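Local coordinates for PbSGBP-B lipoprotein (Prevotella bryantii B14, PDB 6D2Y) that probably binds polysaccharide at the cell surface as a lipoprotein of a polysaccharide utilization locus, and carries a bound magnesium ion, at residues M138-A143 / K314-I319; T252-N257 / I451-V456. All blocks are in the same frame, centred on the assembly; numbering follows the deposited sequence.

Interaction 1: M138-A143 / K314-I319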
loop_
_atom_site.group_PDB
_atom_site.type_symbol
_atom_site.label_atom_id
_atom_site.label_comp_id
_atom_site.label_asym_id
_atom_site.label_seq_id
_atom_site.Cartn_x
_atom_site.Cartn_y
_atom_site.Cartn_z
HETATM N N MSE A 138 3.038 4.437 3.758
HETATM C CA MSE A 138 3.873 5.289 4.583
HETATM C C MSE A 138 5.292 4.752 4.422
HETATM O O MSE A 138 5.482 3.539 4.314
HETATM C CB MSE A 138 3.420 5.260 6.046
HETATM C CG MSE A 138 3.782 6.498 6.834
HETATM SE SE MSE A 138 3.954 6.174 8.741
HETATM C CE MSE A 138 2.287 6.857 9.382
ATOM N N SER A 139 6.282 5.648 4.384
ATOM C CA SER A 139 7.653 5.226 4.106
ATOM C C SER A 139 8.142 4.221 5.141
ATOM O O SER A 139 8.667 3.157 4.797
ATOM C CB SER A 139 8.577 6.441 4.062
ATOM O OG SER A 139 8.607 7.101 5.316
ATOM N N ASN A 140 7.981 4.547 6.422
ATOM C CA ASN A 140 8.334 3.635 7.508
ATOM C C ASN A 140 7.255 3.793 8.571
ATOM O O ASN A 140 7.250 4.777 9.314
ATOM C CB ASN A 140 9.713 3.949 8.074
ATOM C CG ASN A 140 10.101 3.041 9.238
ATOM O OD1 ASN A 140 9.336 2.173 9.656
ATOM N ND2 ASN A 140 11.307 3.241 9.758
ATOM N N GLU A 141 6.348 2.824 8.645
ATOM C CA GLU A 141 5.328 2.865 9.682
ATOM C C GLU A 141 5.923 2.764 11.082
ATOM O O GLU A 141 5.223 3.063 12.058
ATOM C CB GLU A 141 4.316 1.745 9.456
ATOM C CG GLU A 141 3.657 1.842 8.096
ATOM C CD GLU A 141 2.671 0.725 7.831
ATOM O OE1 GLU A 141 2.415 -0.080 8.752
ATOM O OE2 GLU A 141 2.156 0.649 6.698
ATOM N N TRP A 142 7.188 2.341 11.207
ATOM C CA TRP A 142 7.884 2.275 12.488
ATOM C C TRP A 142 9.013 3.300 12.584
ATOM O O TRP A 142 10.061 3.033 13.176
ATOM C CB TRP A 142 8.394 0.857 12.727
ATOM C CG TRP A 142 7.310 -0.097 13.178
ATOM C CD1 TRP A 142 6.138 -0.369 12.534
ATOM C CD2 TRP A 142 7.303 -0.892 14.371
ATOM N NE1 TRP A 142 5.406 -1.291 13.245
ATOM C CE2 TRP A 142 6.100 -1.627 14.378
ATOM C CE3 TRP A 142 8.199 -1.057 15.430
ATOM C CZ2 TRP A 142 5.772 -2.510 15.401
ATOM C CZ3 TRP A 142 7.873 -1.926 16.440
ATOM C CH2 TRP A 142 6.671 -2.645 16.422
ATOM N N ALA A 143 8.782 4.495 12.054
ATOM C CA ALA A 143 9.808 5.525 12.057
ATOM C C ALA A 143 9.982 6.105 13.451
ATOM O O ALA A 143 9.007 6.419 14.139
ATOM C CB ALA A 143 9.452 6.636 11.073
ATOM N N LYS A 314 2.631 -7.285 5.653
ATOM C CA LYS A 314 3.485 -6.116 5.807
ATOM C C LYS A 314 4.684 -6.467 6.674
ATOM O O LYS A 314 4.617 -7.360 7.523
ATOM C CB LYS A 314 2.732 -4.935 6.438
ATOM C CG LYS A 314 1.979 -4.057 5.456
ATOM C CD LYS A 314 1.413 -2.838 6.167
ATOM C CE LYS A 314 0.619 -1.959 5.225
ATOM N NZ LYS A 314 -0.071 -0.861 5.954
ATOM N N PHE A 315 5.780 -5.745 6.450
ATOM C CA PHE A 315 7.000 -5.888 7.233
ATOM C C PHE A 315 7.899 -4.696 6.938
ATOM O O PHE A 315 7.773 -4.047 5.896
ATOM C CB PHE A 315 7.730 -7.205 6.928
ATOM C CG PHE A 315 8.196 -7.339 5.501
ATOM C CD1 PHE A 315 7.372 -7.902 4.538
ATOM C CD2 PHE A 315 9.466 -6.919 5.127
ATOM C CE1 PHE A 315 7.802 -8.033 3.226
ATOM C CE2 PHE A 315 9.899 -7.046 3.820
ATOM C CZ PHE A 315 9.065 -7.605 2.869
ATOM N N GLU A 316 8.802 -4.414 7.871
ATOM C CA GLU A 316 9.835 -3.410 7.675
ATOM C C GLU A 316 11.125 -4.086 7.228
ATOM O O GLU A 316 11.448 -5.195 7.661
ATOM C CB GLU A 316 10.076 -2.602 8.952
ATOM C CG GLU A 316 9.155 -1.399 9.114
ATOM C CD GLU A 316 7.744 -1.789 9.517
ATOM O OE1 GLU A 316 7.596 -2.650 10.406
ATOM O OE2 GLU A 316 6.781 -1.231 8.952
HETATM N N MSE A 317 11.861 -3.406 6.354
HETATM C CA MSE A 317 12.996 -4.019 5.673
HETATM C C MSE A 317 14.173 -3.058 5.525
HETATM O O MSE A 317 13.995 -1.881 5.204
HETATM C CB MSE A 317 12.547 -4.530 4.300
HETATM C CG MSE A 317 13.617 -5.166 3.419
HETATM SE SE MSE A 317 12.802 -5.539 1.687
HETATM C CE MSE A 317 14.139 -6.643 0.842
ATOM N N LEU A 318 15.378 -3.568 5.769
ATOM C CA LEU A 318 16.604 -2.798 5.618
ATOM C C LEU A 318 17.537 -3.540 4.677
ATOM O O LEU A 318 17.822 -4.724 4.884
ATOM C CB LEU A 318 17.293 -2.567 6.971
ATOM C CG LEU A 318 18.250 -1.373 7.108
ATOM C CD1 LEU A 318 18.627 -1.163 8.561
ATOM C CD2 LEU A 318 19.513 -1.533 6.274
ATOM N N ILE A 319 18.008 -2.841 3.649
ATOM C CA ILE A 319 19.075 -3.331 2.780
ATOM C C ILE A 319 20.211 -2.318 2.813
ATOM O O ILE A 319 20.032 -1.179 2.359
ATOM C CB ILE A 319 18.586 -3.555 1.342
ATOM C CG1 ILE A 319 17.489 -4.617 1.296
ATOM C CG2 ILE A 319 19.748 -3.955 0.448
ATOM C CD1 ILE A 319 17.057 -4.957 -0.111
HETATM O O HOH W 1 0.423 -1.793 9.148
#

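Interaction 2: T252-N257 / I451-V456. With MG (magnesium ion), chain B.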
loop_
_atom_site.group_PDB
_atom_site.type_symbol
_atom_site.label_atom_id
_atom_site.label_comp_id
_atom_site.label_asym_id
_atom_site.label_seq_id
_atom_site.Cartn_x
_atom_site.Cartn_y
_atom_site.Cartn_z
ATOM N N THR A 252 21.927 -1.207 14.258
ATOM C CA THR A 252 21.092 -1.031 13.078
ATOM C C THR A 252 19.648 -1.460 13.301
ATOM O O THR A 252 18.859 -1.427 12.350
ATOM C CB THR A 252 21.678 -1.816 11.901
ATOM O OG1 THR A 252 21.245 -3.186 11.974
ATOM C CG2 THR A 252 23.197 -1.765 11.925
ATOM N N SER A 253 19.292 -1.867 14.518
ATOM C CA SER A 253 17.958 -2.393 14.774
ATOM C C SER A 253 16.899 -1.309 14.624
ATOM O O SER A 253 17.097 -0.158 15.022
ATOM C CB SER A 253 17.883 -2.989 16.179
ATOM O OG SER A 253 18.414 -4.302 16.214
ATOM N N LEU A 254 15.762 -1.688 14.042
ATOM C CA LEU A 254 14.588 -0.825 14.061
ATOM C C LEU A 254 13.884 -0.905 15.408
ATOM O O LEU A 254 13.538 0.121 16.003
ATOM C CB LEU A 254 13.634 -1.219 12.934
ATOM C CG LEU A 254 12.217 -0.654 13.014
ATOM C CD1 LEU A 254 12.207 0.817 12.626
ATOM C CD2 LEU A 254 11.277 -1.461 12.140
ATOM N N SER A 255 13.666 -2.125 15.901
ATOM C CA SER A 255 13.062 -2.327 17.214
ATOM C C SER A 255 13.435 -3.739 17.665
ATOM O O SER A 255 12.848 -4.716 17.189
ATOM C CB SER A 255 11.555 -2.136 17.173
ATOM O OG SER A 255 10.996 -2.287 18.465
ATOM N N GLY A 256 14.408 -3.829 18.566
ATOM C CA GLY A 256 14.815 -5.127 19.075
ATOM C C GLY A 256 15.415 -5.990 17.983
ATOM O O GLY A 256 16.087 -5.505 17.065
ATOM N N ASN A 257 15.158 -7.292 18.077
ATOM C CA ASN A 257 15.728 -8.242 17.137
ATOM C C ASN A 257 15.148 -8.054 15.742
ATOM O O ASN A 257 13.998 -7.644 15.567
ATOM C CB ASN A 257 15.476 -9.678 17.599
ATOM C CG ASN A 257 16.288 -10.049 18.819
ATOM O OD1 ASN A 257 17.423 -9.609 18.979
ATOM N ND2 ASN A 257 15.705 -10.862 19.691
ATOM N N ILE A 451 14.866 -8.034 8.088
ATOM C CA ILE A 451 13.412 -7.989 8.120
ATOM C C ILE A 451 12.963 -7.978 9.570
ATOM O O ILE A 451 13.527 -8.685 10.413
ATOM C CB ILE A 451 12.803 -9.184 7.353
ATOM C CG1 ILE A 451 13.085 -9.047 5.859
ATOM C CG2 ILE A 451 11.308 -9.296 7.606
ATOM C CD1 ILE A 451 12.782 -10.294 5.054
ATOM N N ASP A 452 11.959 -7.159 9.865
ATOM C CA ASP A 452 11.325 -7.189 11.172
ATOM C C ASP A 452 9.865 -6.786 11.002
ATOM O O ASP A 452 9.481 -6.180 10.000
ATOM C CB ASP A 452 12.071 -6.282 12.167
ATOM C CG ASP A 452 11.493 -6.345 13.567
ATOM O OD1 ASP A 452 11.423 -5.292 14.235
ATOM O OD2 ASP A 452 11.096 -7.448 13.992
ATOM N N ASN A 453 9.046 -7.173 11.977
ATOM C CA ASN A 453 7.639 -6.782 12.029
ATOM C C ASN A 453 6.829 -7.365 10.866
ATOM O O ASN A 453 6.054 -6.669 10.207
ATOM C CB ASN A 453 7.485 -5.263 12.107
ATOM C CG ASN A 453 8.216 -4.666 13.305
ATOM O OD1 ASN A 453 8.252 -5.260 14.386
ATOM N ND2 ASN A 453 8.778 -3.479 13.124
ATOM N N ILE A 454 6.978 -8.670 10.654
ATOM C CA ILE A 454 6.133 -9.387 9.706
ATOM C C ILE A 454 4.732 -9.495 10.293
ATOM O O ILE A 454 4.534 -10.097 11.353
ATOM C CB ILE A 454 6.713 -10.774 9.398
ATOM C CG1 ILE A 454 8.181 -10.668 8.977
ATOM C CG2 ILE A 454 5.885 -11.470 8.326
ATOM C CD1 ILE A 454 8.921 -11.991 9.032
ATOM N N ARG A 455 3.748 -8.919 9.602
ATOM C CA ARG A 455 2.383 -8.862 10.106
ATOM C C ARG A 455 1.405 -8.953 8.942
ATOM O O ARG A 455 1.772 -8.770 7.778
ATOM C CB ARG A 455 2.136 -7.574 10.904
ATOM C CG ARG A 455 2.380 -6.295 10.104
ATOM C CD ARG A 455 2.341 -5.056 10.988
ATOM N NE ARG A 455 2.555 -3.822 10.232
ATOM C CZ ARG A 455 3.744 -3.264 10.026
ATOM N NH1 ARG A 455 4.841 -3.825 10.514
ATOM N NH2 ARG A 455 3.841 -2.141 9.328
ATOM N N VAL A 456 0.144 -9.240 9.264
ATOM C CA VAL A 456 -0.945 -9.219 8.292
ATOM C C VAL A 456 -1.987 -8.212 8.763
ATOM O O VAL A 456 -2.420 -8.249 9.921
ATOM C CB VAL A 456 -1.562 -10.616 8.069
ATOM C CG1 VAL A 456 -2.098 -11.210 9.364
ATOM C CG2 VAL A 456 -2.662 -10.541 7.017
HETATM MG MG MG B . 11.902 -6.534 16.234
HETATM O O HOH W 2 10.169 -5.522 16.425
#

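Interaction 1: M138-A143 / K314-I319
Glu141 and Lys314 join in a salt bridge, with Lys314 NZ 2.8 Å from Glu141 OE2 on that oxygen's syn lone pair. Both chains run extended beyond CG and meet at about a right angle, spanning the gap between backbones. Lys314 NZ also gives a hydrogen bond to Pro213 O. The other oxygen, Glu141 OE1, accepts a hydrogen bond from a water and forms a salt bridge with Arg455, so both oxygens of the buried carboxylate are held.

The loop that carries Glu141 follows strand 134-138 of the IPT/TIG domain and leans on strand 311-318 of the glycan-binding domain. A type I turn from Asn140 to Ala143 shapes it, reinforced by an Asx turn in which Asn140 OD1 accepts from Trp142 N at 2.7 Å.

Packing centres on Glu316. A turn about CB-CG (chi2 75°) bends its chain and brings OE1 over one face of the Trp142 ring, 3.4 Å from Trp142 CD1, with the carboxylate and ring planes 29° apart. Arg455 and Asn453 hold Glu316 OE1, while Thr394 holds OE2. Glu141 OE1 and Glu316 OE2 stand 4.5 Å apart, a like-charge pair whose repulsion Arg455, bridging to both glutamates, probably offsets.

Interaction 2: T252-N257 / I451-V456
A magnesium site joins the loop between strands 246-248 and 258-261 to strand 449-458 of the glycan-binding domain, and the ion is the main link between them. Asp452 chelates it through both carboxylate oxygens, with OD1 at 2.4 Å from the magnesium; its CG stands anti to the backbone N (chi1 -177°), which carries the carboxylate out toward the loop. From the loop come two backbone carbonyls, Ser255 O at 2.3 Å and Asn257 O at 2.5 Å from the ion. These oxygens lie close to the aspartate oxygens because all share the metal, whose positive charge probably offsets their mutual repulsion. Asp225 through its backbone O and Asp227 through OD2 complete the protein ligands.

Gly256, between the two carbonyl donors, has a positive phi (65°), a conformation that favours glycine. Ser253 OG donates to Gly256 O at 2.8 Å and so ties the loop back on itself. A water 2.0 Å from the magnesium donates to Asn453 OD1, making Asn453 a second-shell residue well placed to orient this water. The side-chain nitrogen of Asn453, ND2, hydrogen-bonded to Glu316 OE1, also packs against the loop, 3.4 Å from Leu254 CD2; aliphatic Leu254 suits this buried spot, where it also meets Trp392.

A G1 beta bulge sets Asn453 and Ile454 opposite the single residue Phe224; Asn453 takes the positive phi, which asparagine tolerates better than most non-glycine residues. The bulge interrupts the regular pairing of strand 449-458 right after Asp452, and the strand pairs with 222-224, 258-261 and 311-318.

How the interactions relate
The two contacts have centres 8 Å apart and share one sheet, in which strands 311-318 and 449-458 are neighbours; Lys314 N lies 2.7 Å from Arg455 O, a probable hydrogen bond between them. Arg455 of interaction 2 reaches into interaction 1, its NH2 lying 2.6 Å from Glu141 OE1, and its one guanidinium thus serves carboxylates from both sides of the interdomain contact. Trp142 packs on the second pair of segments as well, with its CD2 3.2 Å from Asn453 ND2 and its O 3.1 Å from Leu254 CD1. The nearest atom of the Trp142 side chain is about 6 Å from the magnesium, so the IPT/TIG loop lies beside the metal site without supplying a ligand to it.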